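Local coordinates for N-acetylneuraminic acid outer membrane channel protein NanC (Escherichia coli, PDB 2WJQ), which forms a monomeric outer membrane channel that lets the sialic acid N-acetylneuraminic acid enter the bacterium, with weak selectivity for anions, at residues 67-72 against 90-95; 97-102 against 135-140; 29-34 against 56-61. All blocks are in the same frame, centred on the assembly; numbering follows the deposited sequence. Where two conformers were deposited one is given.

Contact 1. Residues 67-72 against 90-95. With LDA (lauryl dimethylamine-N-oxide), chain N; LDA (lauryl dimethylamine-N-oxide), chain O.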
# COMPACT_ATOMS: atom_id res chain seq x y z
N ASP A 67 24.80 8.58 4.95
CA ASP A 67 24.47 9.06 3.61
C ASP A 67 23.49 8.16 2.85
O ASP A 67 22.71 8.65 2.04
CB ASP A 67 25.75 9.25 2.77
N GLN A 68 23.50 6.86 3.13
CA GLN A 68 22.72 5.89 2.34
C GLN A 68 21.53 5.22 3.07
O GLN A 68 20.61 4.70 2.43
CB GLN A 68 23.67 4.79 1.84
CG GLN A 68 24.74 5.32 0.89
CD GLN A 68 25.66 4.23 0.39
OE1 GLN A 68 25.23 3.09 0.16
NE2 GLN A 68 26.93 4.56 0.18
N TRP A 69 21.56 5.26 4.41
CA TRP A 69 20.59 4.56 5.24
C TRP A 69 19.67 5.55 5.98
O TRP A 69 20.15 6.51 6.59
CB TRP A 69 21.31 3.67 6.25
CG TRP A 69 22.01 2.51 5.62
CD1 TRP A 69 23.30 2.46 5.15
CD2 TRP A 69 21.44 1.22 5.37
NE1 TRP A 69 23.57 1.21 4.64
CE2 TRP A 69 22.45 0.43 4.76
CE3 TRP A 69 20.20 0.65 5.61
CZ2 TRP A 69 22.24 -0.89 4.39
CZ3 TRP A 69 19.98 -0.68 5.23
CH2 TRP A 69 21.01 -1.43 4.64
N THR A 70 18.38 5.26 5.96
CA THR A 70 17.36 6.08 6.62
C THR A 70 16.35 5.19 7.29
O THR A 70 15.90 4.21 6.70
CB THR A 70 16.60 6.93 5.61
OG1 THR A 70 17.55 7.67 4.84
CG2 THR A 70 15.61 7.90 6.30
N VAL A 71 15.99 5.54 8.52
CA VAL A 71 14.90 4.86 9.22
C VAL A 71 13.75 5.86 9.41
O VAL A 71 13.97 6.99 9.84
CB VAL A 71 15.32 4.34 10.59
CG1 VAL A 71 14.14 3.54 11.26
CG2 VAL A 71 16.54 3.47 10.48
N ARG A 72 12.55 5.41 9.08
CA ARG A 72 11.35 6.23 9.14
C ARG A 72 10.28 5.60 10.02
O ARG A 72 9.50 4.75 9.56
CB ARG A 72 10.76 6.42 7.74
CG ARG A 72 11.53 7.36 6.85
CD ARG A 72 10.85 7.44 5.46
NE ARG A 72 11.47 8.47 4.62
CZ ARG A 72 12.58 8.33 3.91
NH1 ARG A 72 13.27 7.17 3.90
NH2 ARG A 72 13.02 9.35 3.20
N VAL A 90 7.73 1.07 11.26
CA VAL A 90 9.10 1.53 11.07
C VAL A 90 9.53 1.02 9.70
O VAL A 90 9.38 -0.18 9.42
CB VAL A 90 10.06 0.98 12.15
CG1 VAL A 90 11.49 1.56 11.95
CG2 VAL A 90 9.57 1.31 13.54
N LYS A 91 10.02 1.93 8.87
CA LYS A 91 10.56 1.58 7.57
C LYS A 91 12.06 1.85 7.58
O LYS A 91 12.50 2.90 8.05
CB LYS A 91 9.87 2.36 6.45
CG LYS A 91 10.33 1.97 5.06
CD LYS A 91 9.61 2.71 3.96
CE LYS A 91 10.15 2.28 2.60
NZ LYS A 91 9.47 2.97 1.50
N LEU A 92 12.82 0.90 7.06
CA LEU A 92 14.26 1.08 6.82
C LEU A 92 14.50 1.16 5.32
O LEU A 92 14.05 0.30 4.55
CB LEU A 92 15.04 -0.11 7.40
CG LEU A 92 16.56 -0.09 7.23
CD1 LEU A 92 17.17 1.09 7.97
CD2 LEU A 92 17.16 -1.42 7.72
N SER A 93 15.24 2.19 4.90
CA SER A 93 15.52 2.41 3.49
C SER A 93 17.01 2.52 3.24
O SER A 93 17.75 3.12 4.04
CB SER A 93 14.82 3.68 2.99
OG SER A 93 13.42 3.50 3.09
N TRP A 94 17.43 1.94 2.11
CA TRP A 94 18.82 1.96 1.69
C TRP A 94 18.93 2.47 0.26
O TRP A 94 18.45 1.83 -0.67
CB TRP A 94 19.43 0.56 1.86
CG TRP A 94 20.86 0.43 1.45
CD1 TRP A 94 21.85 1.34 1.63
CD2 TRP A 94 21.46 -0.70 0.82
NE1 TRP A 94 23.04 0.85 1.14
CE2 TRP A 94 22.82 -0.40 0.63
CE3 TRP A 94 20.97 -1.93 0.39
CZ2 TRP A 94 23.71 -1.29 0.02
CZ3 TRP A 94 21.85 -2.82 -0.22
CH2 TRP A 94 23.20 -2.49 -0.39
N ASP A 95 19.52 3.64 0.10
CA ASP A 95 19.83 4.17 -1.22
C ASP A 95 21.14 3.53 -1.65
O ASP A 95 22.18 4.12 -1.47
CB ASP A 95 19.98 5.70 -1.19
CG ASP A 95 18.65 6.41 -1.04
OD1 ASP A 95 18.50 7.19 -0.08
OD2 ASP A 95 17.74 6.16 -1.87
N1 LDA N . 27.87 1.03 -2.16
O1 LDA N . 26.95 1.48 -1.43
CM1 LDA N . 28.15 2.02 -3.22
CM2 LDA N . 29.09 0.88 -1.36
C1 LDA N . 27.55 -0.28 -2.72
C2 LDA N . 26.18 -0.24 -3.39
C3 LDA N . 25.89 -1.46 -4.26
C4 LDA N . 24.71 -2.30 -3.77
C5 LDA N . 23.75 -2.70 -4.89
C6 LDA N . 23.52 -4.21 -4.97
C7 LDA N . 22.48 -4.78 -4.01
C8 LDA N . 23.11 -5.73 -2.99
C9 LDA N . 22.27 -6.93 -2.60
C10 LDA N . 22.46 -7.37 -1.15
C11 LDA N . 23.04 -8.77 -0.99
C12 LDA N . 22.52 -9.41 0.30
N1 LDA O . 28.18 -1.23 2.21
O1 LDA O . 27.48 -0.46 1.50
CM1 LDA O . 29.43 -1.53 1.47
CM2 LDA O . 28.56 -0.54 3.46
C1 LDA O . 27.53 -2.51 2.49
C2 LDA O . 26.06 -2.32 2.88
C3 LDA O . 25.47 -3.57 3.51
C4 LDA O . 24.48 -4.35 2.64
C5 LDA O . 23.25 -4.75 3.45
C6 LDA O . 22.41 -5.84 2.79
C7 LDA O . 21.25 -6.24 3.70
C8 LDA O . 19.89 -6.11 3.01
C9 LDA O . 19.47 -4.66 2.76
C10 LDA O . 18.14 -4.27 3.43
C11 LDA O . 17.44 -3.15 2.66
C12 LDA O . 16.52 -2.31 3.54
O HOH W 1 18.00 6.03 2.72
O HOH W 2 25.86 1.48 2.07
O HOH W 3 12.82 4.78 5.30
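W69 and W94 press their indoles together in an offset stack. The six-membered ring of W69 and the five-membered ring of W94 have centroids 4.0 Å apart and planes at 8°. W94 CB adds a CH-pi contact over the W69 six-membered ring. Different torsions bring the rings together: W94 holds CG anti to the backbone N (chi1 179°), while W69 turns CG anti to its carbonyl carbon, which swings its ring across to the neighbouring strand. Q68 runs alongside W94. The single indole N-H of W94 is shared: NE1 donates to Q68 OE1 (3.3 Å, 146°) and to water 2. Water 2 donates to Q68 OE1 at 2.6 Å and to the N-oxide of the chain O detergent. With W94 cut back to an alanine, one face of W69 would probably lose its stacking partner and Q68 OE1 its indole donor.

Packing is tight farther along this face, where V71 CG1 meets V90 CG1 at 3.4 Å and V71 CG2 meets L92 CD1 at 3.5 Å. The other face, with T70, R72, K91 and S93, is looser and wetter. Water 3 accepts from R72 NH1 at 2.8 Å, near the guanidinium plane, and is also hydrogen-bonded to S93 OG. Water 1 lies 2.7 Å from T70 OG1. K91 makes a cation-pi contact with Y133, and D95 OD2 bonds N101.

Backbone bonds join T70 with S93 and R72 with K91 as hydrogen-bonded antiparallel pairs. W94 also touches both detergent tails, with CH2 3.7 Å from C4 of chain N. The chemistry implies an amphipathic hairpin: aromatic and aliphatic groups probably face the membrane near its periplasmic boundary, where W94 meets detergent, and the hydrated polar groups probably line the channel.

Contact 2. Residues 97-102 against 135-140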
# COMPACT_ATOMS: atom_id res chain seq x y z
N THR A 97 22.48 2.77 -4.63
CA THR A 97 23.11 3.63 -5.61
C THR A 97 22.20 4.82 -5.89
O THR A 97 21.09 4.91 -5.36
CB THR A 97 23.41 2.90 -6.94
OG1 THR A 97 22.19 2.49 -7.56
CG2 THR A 97 24.29 1.69 -6.73
N LYS A 98 22.68 5.74 -6.71
CA LYS A 98 21.86 6.85 -7.19
C LYS A 98 20.57 6.32 -7.84
O LYS A 98 19.52 6.93 -7.68
CB LYS A 98 22.65 7.73 -8.17
N ASP A 99 20.66 5.17 -8.52
CA ASP A 99 19.56 4.58 -9.29
C ASP A 99 18.82 3.38 -8.64
O ASP A 99 17.84 2.88 -9.21
CB ASP A 99 20.09 4.12 -10.64
CG ASP A 99 20.67 5.26 -11.47
OD1 ASP A 99 20.27 6.43 -11.28
OD2 ASP A 99 21.53 4.97 -12.32
N LEU A 100 19.27 2.91 -7.47
CA LEU A 100 18.67 1.73 -6.84
C LEU A 100 18.43 1.95 -5.35
O LEU A 100 19.37 2.26 -4.61
CB LEU A 100 19.59 0.55 -7.04
CG LEU A 100 19.20 -0.84 -6.59
CD1 LEU A 100 17.91 -1.26 -7.24
CD2 LEU A 100 20.36 -1.78 -6.99
N ASN A 101 17.18 1.78 -4.93
CA ASN A 101 16.78 1.97 -3.56
C ASN A 101 16.08 0.70 -3.09
O ASN A 101 15.32 0.08 -3.84
CB ASN A 101 15.81 3.16 -3.43
CG ASN A 101 15.24 3.33 -2.03
OD1 ASN A 101 14.25 2.70 -1.67
ND2 ASN A 101 15.86 4.21 -1.25
N PHE A 102 16.34 0.32 -1.84
CA PHE A 102 15.68 -0.81 -1.23
C PHE A 102 15.01 -0.34 0.04
O PHE A 102 15.48 0.60 0.69
CB PHE A 102 16.69 -1.89 -0.86
CG PHE A 102 17.39 -2.48 -2.03
CD1 PHE A 102 16.80 -3.49 -2.77
CD2 PHE A 102 18.64 -2.03 -2.39
CE1 PHE A 102 17.45 -4.06 -3.83
CE2 PHE A 102 19.29 -2.59 -3.46
CZ PHE A 102 18.68 -3.60 -4.19
N THR A 135 13.21 -0.10 -5.89
CA THR A 135 12.99 0.89 -6.94
C THR A 135 14.26 1.03 -7.76
O THR A 135 15.35 1.20 -7.21
CB THR A 135 12.60 2.25 -6.38
OG1 THR A 135 11.46 2.10 -5.53
CG2 THR A 135 12.23 3.21 -7.50
N TYR A 136 14.10 0.94 -9.08
CA TYR A 136 15.22 0.99 -9.98
C TYR A 136 14.95 2.00 -11.10
O TYR A 136 14.04 1.80 -11.92
CB TYR A 136 15.49 -0.39 -10.58
CG TYR A 136 16.62 -0.44 -11.56
CD1 TYR A 136 16.50 -1.14 -12.75
CD2 TYR A 136 17.82 0.20 -11.30
CE1 TYR A 136 17.55 -1.20 -13.66
CE2 TYR A 136 18.87 0.15 -12.19
CZ TYR A 136 18.73 -0.55 -13.36
OH TYR A 136 19.78 -0.59 -14.23
N HIS A 137 15.74 3.06 -11.09
CA HIS A 137 15.74 4.06 -12.16
C HIS A 137 16.55 3.48 -13.32
O HIS A 137 17.79 3.44 -13.31
CB HIS A 137 16.34 5.36 -11.60
CG HIS A 137 16.07 6.57 -12.44
ND1 HIS A 137 16.79 7.74 -12.31
CD2 HIS A 137 15.14 6.81 -13.40
CE1 HIS A 137 16.34 8.64 -13.16
NE2 HIS A 137 15.33 8.11 -13.83
N ILE A 138 15.83 2.98 -14.32
CA ILE A 138 16.42 2.31 -15.48
C ILE A 138 17.19 3.29 -16.37
O ILE A 138 18.33 3.02 -16.77
CB ILE A 138 15.32 1.66 -16.35
CG1 ILE A 138 14.62 0.54 -15.58
CG2 ILE A 138 15.93 1.14 -17.66
CD1 ILE A 138 13.22 0.26 -16.07
N ASN A 139 16.56 4.41 -16.70
CA ASN A 139 17.20 5.49 -17.46
C ASN A 139 16.43 6.78 -17.22
O ASN A 139 15.56 6.82 -16.35
CB ASN A 139 17.29 5.15 -18.95
CG ASN A 139 15.95 4.74 -19.55
OD1 ASN A 139 14.91 5.28 -19.18
ND2 ASN A 139 15.98 3.77 -20.46
N SER A 140 16.73 7.84 -17.96
CA SER A 140 16.00 9.10 -17.79
C SER A 140 14.48 8.94 -18.02
O SER A 140 13.69 9.68 -17.43
CB SER A 140 16.53 10.17 -18.73
OG SER A 140 16.38 9.74 -20.07
O HOH W 4 20.38 3.51 -14.09
O HOH W 5 12.28 1.39 -2.81
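The carbonyl O of D99 is gripped from the facing strand by two groups. H137 N donates to it at 2.8 Å, in the carbonyl plane, and Y136 CA adds a CA-H...O contact at 3.3 Å. The Y136 ring brings its edge to the same oxygen, with CD2 3.4 Å away. CG of Y136 lies anti to the backbone N (chi1 179°), which brings the CD2 edge of the ring to D99 O.

Beyond this point the D99 carboxylate and the H137 imidazole stand nearly upright to each other, their planes 87° apart. OD1 and ND1 are 3.9 Å apart, too far for a direct hydrogen bond. Water 4 sits between D99 OD2 and H137 O, 2.6 Å from the former. The H137 ring also meets H176 at about a right angle.

N101 and T135 form a hydrogen-bonded antiparallel pair, with T135 N donating to N101 O at 2.9 Å. Water 5 donates to N101 OD1 at 2.6 Å and is hydrogen-bonded to T135 OG1, while N101 ND2 turns to D95. On the opposite face L100 CD1 reaches Y136 CB loosely, at 4.2 Å.

T97 N bonds L100 O in the turn before strand 100-111. The contact forms the periplasmic end of antiparallel strands 100-111 and 127-137, joined on the extracellular side, as in the up-and-down beta-barrel of a KdgM-family porin.

Contact 3. Residues 29-34 against 56-61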
# COMPACT_ATOMS: atom_id res chain seq x y z
N GLY A 29 12.73 16.47 7.11
CA GLY A 29 12.61 15.01 7.10
C GLY A 29 11.19 14.46 7.26
O GLY A 29 10.96 13.26 7.10
N TRP A 30 10.23 15.34 7.56
CA TRP A 30 8.85 14.91 7.67
C TRP A 30 8.26 14.62 6.30
O TRP A 30 8.71 15.15 5.27
CB TRP A 30 7.98 15.95 8.41
CG TRP A 30 8.15 15.92 9.92
CD1 TRP A 30 9.00 16.68 10.65
CD2 TRP A 30 7.42 15.10 10.86
NE1 TRP A 30 8.88 16.38 11.99
CE2 TRP A 30 7.91 15.42 12.14
CE3 TRP A 30 6.42 14.12 10.74
CZ2 TRP A 30 7.42 14.80 13.31
CZ3 TRP A 30 5.94 13.51 11.90
CH2 TRP A 30 6.44 13.85 13.16
N TRP A 31 7.24 13.78 6.30
CA TRP A 31 6.51 13.42 5.09
C TRP A 31 5.09 13.10 5.50
O TRP A 31 4.85 12.54 6.58
CB TRP A 31 7.18 12.21 4.40
CG TRP A 31 6.50 11.74 3.15
CD1 TRP A 31 6.75 12.15 1.86
CD2 TRP A 31 5.49 10.73 3.06
NE1 TRP A 31 5.93 11.47 0.99
CE2 TRP A 31 5.15 10.59 1.70
CE3 TRP A 31 4.82 9.94 4.00
CZ2 TRP A 31 4.18 9.69 1.26
CZ3 TRP A 31 3.86 9.04 3.56
CH2 TRP A 31 3.55 8.93 2.20
N ALA A 32 4.14 13.49 4.66
CA ALA A 32 2.72 13.27 4.97
C ALA A 32 1.93 13.04 3.70
O ALA A 32 2.26 13.58 2.64
CB ALA A 32 2.14 14.45 5.73
N SER A 33 0.90 12.22 3.82
CA SER A 33 0.05 11.91 2.70
C SER A 33 -1.39 11.76 3.17
O SER A 33 -1.65 11.36 4.31
CB SER A 33 0.52 10.59 2.06
OG SER A 33 -0.12 10.40 0.82
N MET A 34 -2.32 12.07 2.29
CA MET A 34 -3.73 11.81 2.54
C MET A 34 -4.33 11.30 1.26
O MET A 34 -3.95 11.75 0.17
CB MET A 34 -4.41 13.10 2.95
CG MET A 34 -5.80 12.95 3.50
SD MET A 34 -6.38 14.53 4.28
CE MET A 34 -5.42 14.57 5.76
N GLN A 56 -7.37 7.46 4.10
CA GLN A 56 -6.16 7.16 4.83
C GLN A 56 -5.29 8.40 4.94
O GLN A 56 -5.18 9.18 3.99
CB GLN A 56 -5.31 6.06 4.17
CG GLN A 56 -6.11 4.93 3.58
CD GLN A 56 -5.29 3.70 3.33
OE1 GLN A 56 -4.72 3.13 4.25
NE2 GLN A 56 -5.23 3.27 2.07
N VAL A 57 -4.63 8.52 6.08
CA VAL A 57 -3.70 9.59 6.34
C VAL A 57 -2.46 8.92 6.88
O VAL A 57 -2.55 7.97 7.69
CB VAL A 57 -4.26 10.61 7.36
CG1 VAL A 57 -3.21 11.65 7.70
CG2 VAL A 57 -5.50 11.28 6.80
N GLU A 58 -1.31 9.39 6.42
CA GLU A 58 -0.04 8.82 6.80
C GLU A 58 0.99 9.91 7.07
O GLU A 58 1.05 10.92 6.35
CB GLU A 58 0.46 7.87 5.70
CG GLU A 58 1.64 6.97 6.11
CD GLU A 58 2.08 6.03 4.98
OE1 GLU A 58 1.29 5.84 4.03
OE2 GLU A 58 3.22 5.48 5.02
N VAL A 59 1.76 9.73 8.15
CA VAL A 59 2.85 10.64 8.44
C VAL A 59 4.05 9.81 8.87
O VAL A 59 3.92 8.76 9.50
CB VAL A 59 2.47 11.66 9.57
CG1 VAL A 59 3.60 12.57 9.85
CG2 VAL A 59 1.23 12.49 9.19
N ASN A 60 5.24 10.28 8.51
CA ASN A 60 6.45 9.69 8.98
C ASN A 60 7.57 10.71 9.02
O ASN A 60 7.43 11.81 8.50
CB ASN A 60 6.82 8.42 8.17
CG ASN A 60 7.36 8.70 6.77
OD1 ASN A 60 8.13 9.63 6.56
ND2 ASN A 60 7.00 7.84 5.82
N TYR A 61 8.68 10.33 9.64
CA TYR A 61 9.84 11.17 9.73
C TYR A 61 11.14 10.41 9.40
O TYR A 61 11.33 9.31 9.88
CB TYR A 61 9.95 11.71 11.15
CG TYR A 61 11.24 12.43 11.33
CD1 TYR A 61 11.47 13.59 10.63
CD2 TYR A 61 12.24 11.93 12.13
CE1 TYR A 61 12.66 14.25 10.72
CE2 TYR A 61 13.45 12.60 12.25
CZ TYR A 61 13.64 13.77 11.53
OH TYR A 61 14.82 14.48 11.63
O HOH W 6 10.22 10.75 5.30
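The W30 indole has Y61 CB over one face, centred above the six-membered ring as a CH-pi contact 4.2 Å from its centroid in the conformer given. V59 CG1 lies at the ring edge, near its plane, close to W30 CZ3 and CE3. The phenol of Y61 meets W30 obliquely in this conformer, but a second was deposited and the pose is uncertain. W31 lies on the other side of the sheet. Its edge carries E58, whose carboxylate carbon CD is 3.8 Å from W31 CZ3, with carboxylate and ring planes far from coplanar. The N60 amide is nearly parallel to the W31 ring, at 19°, and ND2 is 3.5 Å from CE3.

N60 takes the crowded rotamer, with CG between the backbone N and the carbonyl carbon (chi1 74°). This brings the amide in beside W31. Its two ends have separate partners: ND2 bonds Y89 OH, and OD1 accepts from water 6 at 2.7 Å. The same water donates to G29 O, linking the turn residue just before the strand to N60.

Backbone bonds pair W31 with N60 and S33 with E58. S33 N donates to E58 O at 2.8 Å, while S33 OG turns to S23 on the strand beyond. On the face of W30, A32 and M34 the packing is apolar. M34 bends at chi3 and lays CE against V57 CG2 at 3.5 Å, a tight contact, and M34 also touches a bound detergent.

E58 OE2 has a long, weak ion pair with R105. The chemistry separates the two faces. W30, A32, M34, V57 and V59 give a greasy face suited to lipid. S33, E58 and N60 put polar groups beside the W31 ring on the face that probably lines the channel; N60 and, weakly, E58 share Y89 OH.

The three contacts follow one another along the chain as neighbouring strand pairs of the barrel wall. Contacts 1 and 2 have centres 15 Å apart and meet directly: W94 N lies 2.8 Å from F102 O, a probable backbone bond between strands 83-95 and 100-111. Contact 3 is also about 15 Å from contact 1, centre to centre. They touch through R72, whose CD lies 3.7 Å from N60 OD1. Contacts 2 and 3 do not touch; their nearest atoms are about 12 Å apart. Contact 1 thus bridges the other two. Its W69 also belongs to an n-octane pocket, together with L65 and D66.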